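Local coordinates for laccase (Uncultured bacterium, PDB 4F7K), which probably oxidises phenolic and related substrates with copper, passing the electrons to dioxygen, as in other multicopper oxidases of the laccase class, at residues A[65-76]-A[390-398]. Numbering follows the deposited sequence.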
loop_
_atom_site.group_PDB
_atom_site.type_symbol
_atom_site.label_atom_id
_atom_site.label_comp_id
_atom_site.label_asym_id
_atom_site.label_seq_id
_atom_site.Cartn_x
_atom_site.Cartn_y
_atom_site.Cartn_z
ATOM N N ARG A 65 -10.491 -6.840 -2.530
ATOM C CA ARG A 65 -11.040 -8.071 -3.044
ATOM C C ARG A 65 -12.440 -7.748 -3.531
ATOM O O ARG A 65 -13.430 -8.071 -2.846
ATOM C CB ARG A 65 -11.151 -9.112 -1.921
ATOM C CG ARG A 65 -9.828 -9.592 -1.312
ATOM C CD ARG A 65 -10.091 -10.016 0.129
ATOM N NE ARG A 65 -10.105 -11.453 0.265
ATOM C CZ ARG A 65 -10.578 -12.120 1.313
ATOM N NH1 ARG A 65 -11.124 -11.505 2.367
ATOM N NH2 ARG A 65 -10.524 -13.427 1.281
ATOM N N ILE A 66 -12.532 -7.118 -4.701
ATOM C CA ILE A 66 -13.793 -6.516 -5.175
ATOM C C ILE A 66 -14.250 -7.025 -6.542
ATOM O O ILE A 66 -13.559 -7.830 -7.180
ATOM C CB ILE A 66 -13.674 -4.973 -5.251
ATOM C CG1 ILE A 66 -12.575 -4.553 -6.249
ATOM C CG2 ILE A 66 -13.459 -4.393 -3.861
ATOM C CD1 ILE A 66 -12.528 -3.041 -6.550
ATOM N N ASP A 67 -15.413 -6.535 -6.986
ATOM C CA ASP A 67 -15.894 -6.805 -8.339
ATOM C C ASP A 67 -14.824 -6.438 -9.381
ATOM O O ASP A 67 -14.272 -5.319 -9.382
ATOM C CB ASP A 67 -17.215 -6.065 -8.587
ATOM C CG ASP A 67 -17.666 -6.082 -10.063
ATOM O OD1 ASP A 67 -17.124 -6.858 -10.886
ATOM O OD2 ASP A 67 -18.592 -5.288 -10.386
ATOM N N ASN A 68 -14.541 -7.405 -10.249
ATOM C CA ASN A 68 -13.479 -7.331 -11.243
ATOM C C ASN A 68 -13.605 -6.143 -12.181
ATOM O O ASN A 68 -12.598 -5.596 -12.600
ATOM C CB ASN A 68 -13.412 -8.635 -12.059
ATOM C CG ASN A 68 -12.193 -8.698 -13.007
ATOM O OD1 ASN A 68 -11.037 -8.457 -12.597
ATOM N ND2 ASN A 68 -12.448 -9.019 -14.274
ATOM N N ALA A 69 -14.852 -5.767 -12.500
ATOM C CA ALA A 69 -15.136 -4.696 -13.453
ATOM C C ALA A 69 -14.611 -3.367 -12.933
ATOM O O ALA A 69 -14.459 -2.414 -13.709
ATOM C CB ALA A 69 -16.642 -4.602 -13.755
ATOM N N MET A 70 -14.315 -3.341 -11.630
ATOM C CA MET A 70 -13.929 -2.154 -10.923
ATOM C C MET A 70 -12.417 -2.088 -10.572
ATOM O O MET A 70 -11.982 -1.151 -9.894
ATOM C CB MET A 70 -14.756 -2.050 -9.651
ATOM C CG MET A 70 -16.276 -1.827 -9.840
ATOM S SD MET A 70 -16.602 -0.357 -10.834
ATOM C CE MET A 70 -17.226 -1.006 -12.396
ATOM N N ASP A 71 -11.630 -3.059 -11.051
ATOM C CA ASP A 71 -10.236 -3.275 -10.605
ATOM C C ASP A 71 -9.249 -2.229 -11.166
ATOM O O ASP A 71 -8.166 -2.020 -10.612
ATOM C CB ASP A 71 -9.802 -4.682 -11.021
ATOM C CG ASP A 71 -8.492 -5.141 -10.369
ATOM O OD1 ASP A 71 -8.341 -5.023 -9.135
ATOM O OD2 ASP A 71 -7.611 -5.663 -11.102
ATOM N N GLY A 72 -9.621 -1.603 -12.280
ATOM C CA GLY A 72 -8.881 -0.455 -12.821
ATOM C C GLY A 72 -7.695 -0.809 -13.699
ATOM O O GLY A 72 -6.679 -0.125 -13.680
ATOM N N VAL A 73 -7.824 -1.872 -14.486
ATOM C CA VAL A 73 -6.761 -2.318 -15.384
ATOM C C VAL A 73 -7.206 -2.127 -16.833
ATOM O O VAL A 73 -7.890 -2.983 -17.369
ATOM C CB VAL A 73 -6.370 -3.818 -15.125
ATOM C CG1 VAL A 73 -5.191 -4.242 -16.022
ATOM C CG2 VAL A 73 -6.017 -4.029 -13.674
ATOM N N PRO A 74 -6.812 -1.003 -17.478
ATOM C CA PRO A 74 -7.158 -0.760 -18.894
ATOM C C PRO A 74 -6.755 -1.911 -19.827
ATOM O O PRO A 74 -5.684 -2.488 -19.658
ATOM C CB PRO A 74 -6.356 0.499 -19.229
ATOM C CG PRO A 74 -6.336 1.238 -17.933
ATOM C CD PRO A 74 -6.070 0.140 -16.914
ATOM N N GLY A 75 -7.623 -2.249 -20.778
ATOM C CA GLY A 75 -7.372 -3.345 -21.721
ATOM C C GLY A 75 -7.659 -4.736 -21.166
ATOM O O GLY A 75 -7.506 -5.741 -21.870
ATOM N N MET A 76 -8.053 -4.800 -19.897
ATOM C CA MET A 76 -8.366 -6.061 -19.252
ATOM C C MET A 76 -9.688 -5.978 -18.501
ATOM O O MET A 76 -10.523 -6.875 -18.586
ATOM C CB MET A 76 -7.256 -6.444 -18.278
ATOM C CG MET A 76 -7.627 -7.599 -17.363
ATOM S SD MET A 76 -6.262 -8.746 -17.159
ATOM C CE MET A 76 -6.180 -9.327 -18.844
ATOM N N PHE A 390 -7.903 -18.850 -5.574
ATOM C CA PHE A 390 -8.658 -18.107 -6.567
ATOM C C PHE A 390 -10.189 -18.205 -6.499
ATOM O O PHE A 390 -10.803 -18.923 -7.281
ATOM C CB PHE A 390 -8.130 -18.452 -7.952
ATOM C CG PHE A 390 -6.693 -18.045 -8.126
ATOM C CD1 PHE A 390 -6.363 -16.699 -8.308
ATOM C CD2 PHE A 390 -5.665 -18.977 -8.012
ATOM C CE1 PHE A 390 -5.042 -16.303 -8.440
ATOM C CE2 PHE A 390 -4.339 -18.587 -8.135
ATOM C CZ PHE A 390 -4.026 -17.243 -8.357
ATOM N N ASP A 391 -10.778 -17.423 -5.584
ATOM C CA ASP A 391 -12.234 -17.395 -5.317
ATOM C C ASP A 391 -12.962 -16.196 -5.967
ATOM O O ASP A 391 -14.212 -16.224 -6.103
ATOM C CB ASP A 391 -12.485 -17.355 -3.799
ATOM C CG ASP A 391 -11.800 -16.153 -3.131
ATOM O OD1 ASP A 391 -11.073 -15.447 -3.851
ATOM O OD2 ASP A 391 -11.969 -15.908 -1.913
ATOM N N ASN A 392 -12.198 -15.141 -6.331
ATOM C CA ASN A 392 -12.745 -13.919 -7.008
ATOM C C ASN A 392 -12.749 -14.020 -8.529
ATOM O O ASN A 392 -11.686 -14.117 -9.161
ATOM C CB ASN A 392 -11.978 -12.646 -6.562
ATOM C CG ASN A 392 -12.768 -11.316 -6.800
ATOM O OD1 ASN A 392 -13.797 -11.254 -7.490
ATOM N ND2 ASN A 392 -12.250 -10.251 -6.226
ATOM N N PRO A 393 -13.943 -13.997 -9.145
ATOM C CA PRO A 393 -13.982 -14.259 -10.581
ATOM C C PRO A 393 -13.531 -13.108 -11.447
ATOM O O PRO A 393 -13.833 -11.931 -11.168
ATOM C CB PRO A 393 -15.477 -14.537 -10.858
ATOM C CG PRO A 393 -16.053 -14.851 -9.531
ATOM C CD PRO A 393 -15.293 -14.005 -8.558
ATOM N N GLY A 394 -12.832 -13.460 -12.514
ATOM C CA GLY A 394 -12.571 -12.546 -13.593
ATOM C C GLY A 394 -11.125 -12.657 -14.013
ATOM O O GLY A 394 -10.514 -13.712 -13.838
ATOM N N ASN A 395 -10.613 -11.568 -14.595
ATOM C CA ASN A 395 -9.269 -11.486 -15.191
ATOM C C ASN A 395 -8.415 -10.518 -14.374
ATOM O O ASN A 395 -8.766 -9.322 -14.237
ATOM C CB ASN A 395 -9.376 -11.053 -16.647
ATOM C CG ASN A 395 -10.137 -12.072 -17.502
ATOM O OD1 ASN A 395 -10.860 -11.715 -18.432
ATOM N ND2 ASN A 395 -10.005 -13.333 -17.159
ATOM N N TRP A 396 -7.346 -11.076 -13.789
ATOM C CA TRP A 396 -6.596 -10.455 -12.717
ATOM C C TRP A 396 -5.100 -10.353 -12.983
ATOM O O TRP A 396 -4.371 -11.346 -12.934
ATOM C CB TRP A 396 -6.802 -11.204 -11.411
ATOM C CG TRP A 396 -8.220 -11.338 -11.068
ATOM C CD1 TRP A 396 -9.003 -12.428 -11.265
ATOM C CD2 TRP A 396 -9.056 -10.346 -10.456
ATOM N NE1 TRP A 396 -10.268 -12.196 -10.800
ATOM C CE2 TRP A 396 -10.338 -10.930 -10.295
ATOM C CE3 TRP A 396 -8.846 -9.035 -10.010
ATOM C CZ2 TRP A 396 -11.412 -10.248 -9.727
ATOM C CZ3 TRP A 396 -9.931 -8.342 -9.433
ATOM C CH2 TRP A 396 -11.194 -8.963 -9.288
ATOM N N LEU A 397 -4.653 -9.126 -13.215
ATOM C CA LEU A 397 -3.239 -8.818 -13.325
ATOM C C LEU A 397 -2.418 -9.431 -12.201
ATOM O O LEU A 397 -2.778 -9.344 -11.039
ATOM C CB LEU A 397 -3.054 -7.293 -13.334
ATOM C CG LEU A 397 -1.687 -6.697 -13.686
ATOM C CD1 LEU A 397 -1.336 -6.926 -15.148
ATOM C CD2 LEU A 397 -1.711 -5.196 -13.401
ATOM N N LEU A 398 -1.324 -10.076 -12.576
ATOM C CA LEU A 398 -0.240 -10.383 -11.654
ATOM C C LEU A 398 0.929 -9.480 -12.090
ATOM O O LEU A 398 1.474 -9.589 -13.191
ATOM C CB LEU A 398 0.120 -11.863 -11.667
ATOM C CG LEU A 398 1.203 -12.456 -10.766
ATOM C CD1 LEU A 398 1.003 -12.159 -9.300
ATOM C CD2 LEU A 398 1.219 -13.971 -10.951
HETATM O O HOH W 1 -14.983 -10.407 -9.692
HETATM O O HOH W 2 -7.057 -7.264 -13.110
#
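N68 and W396 run past each other in opposite directions, amide and ring planes 56° apart, with the CB of N68 3.5 Å from CZ2 of W396. One end of the amide lies over one face of the indole, offset toward the rim. CG of N68, anti to its own N (chi1 -173°), carries that amide across the ring to the backbone of N395, where its two ends have probably been built exchanged. Around the six-membered ring the neighbours differ. The carbonyl oxygen of I66 sits at the edge, 3.4 Å from CH2 of W396, and the D71 carboxylate, its plane 70° from that of the ring, brings CG to 3.6 Å from CZ3 of W396. The same I66 oxygen is held by N392, whose ND2 donates to it at 2.9 Å, nearly in the amide plane and fairly straight; ND2 also reaches the carbonyl of G357. Farther along, M76 crosses N395 at about a right angle, SD 3.9 Å from CB of N395, and V73 meets L397 through apolar side chains. One water accepts from N68 N and donates to OD1 of N392; another ties OD2 of D71 to N395 O and L397 N. Shrinking W396 to an alanine would probably open a gap beside N68 and strip D71 of its ring neighbour. Chemically the interface is mixed, polar round the indole and apolar beyond. D71 also bonds H356 through OD2 and H60 through its carbonyl, histidines of HLHGHH and HWHG motifs, consistent with a second-shell role at the trinuclear copper site that relatives hold between first and third cupredoxin domains.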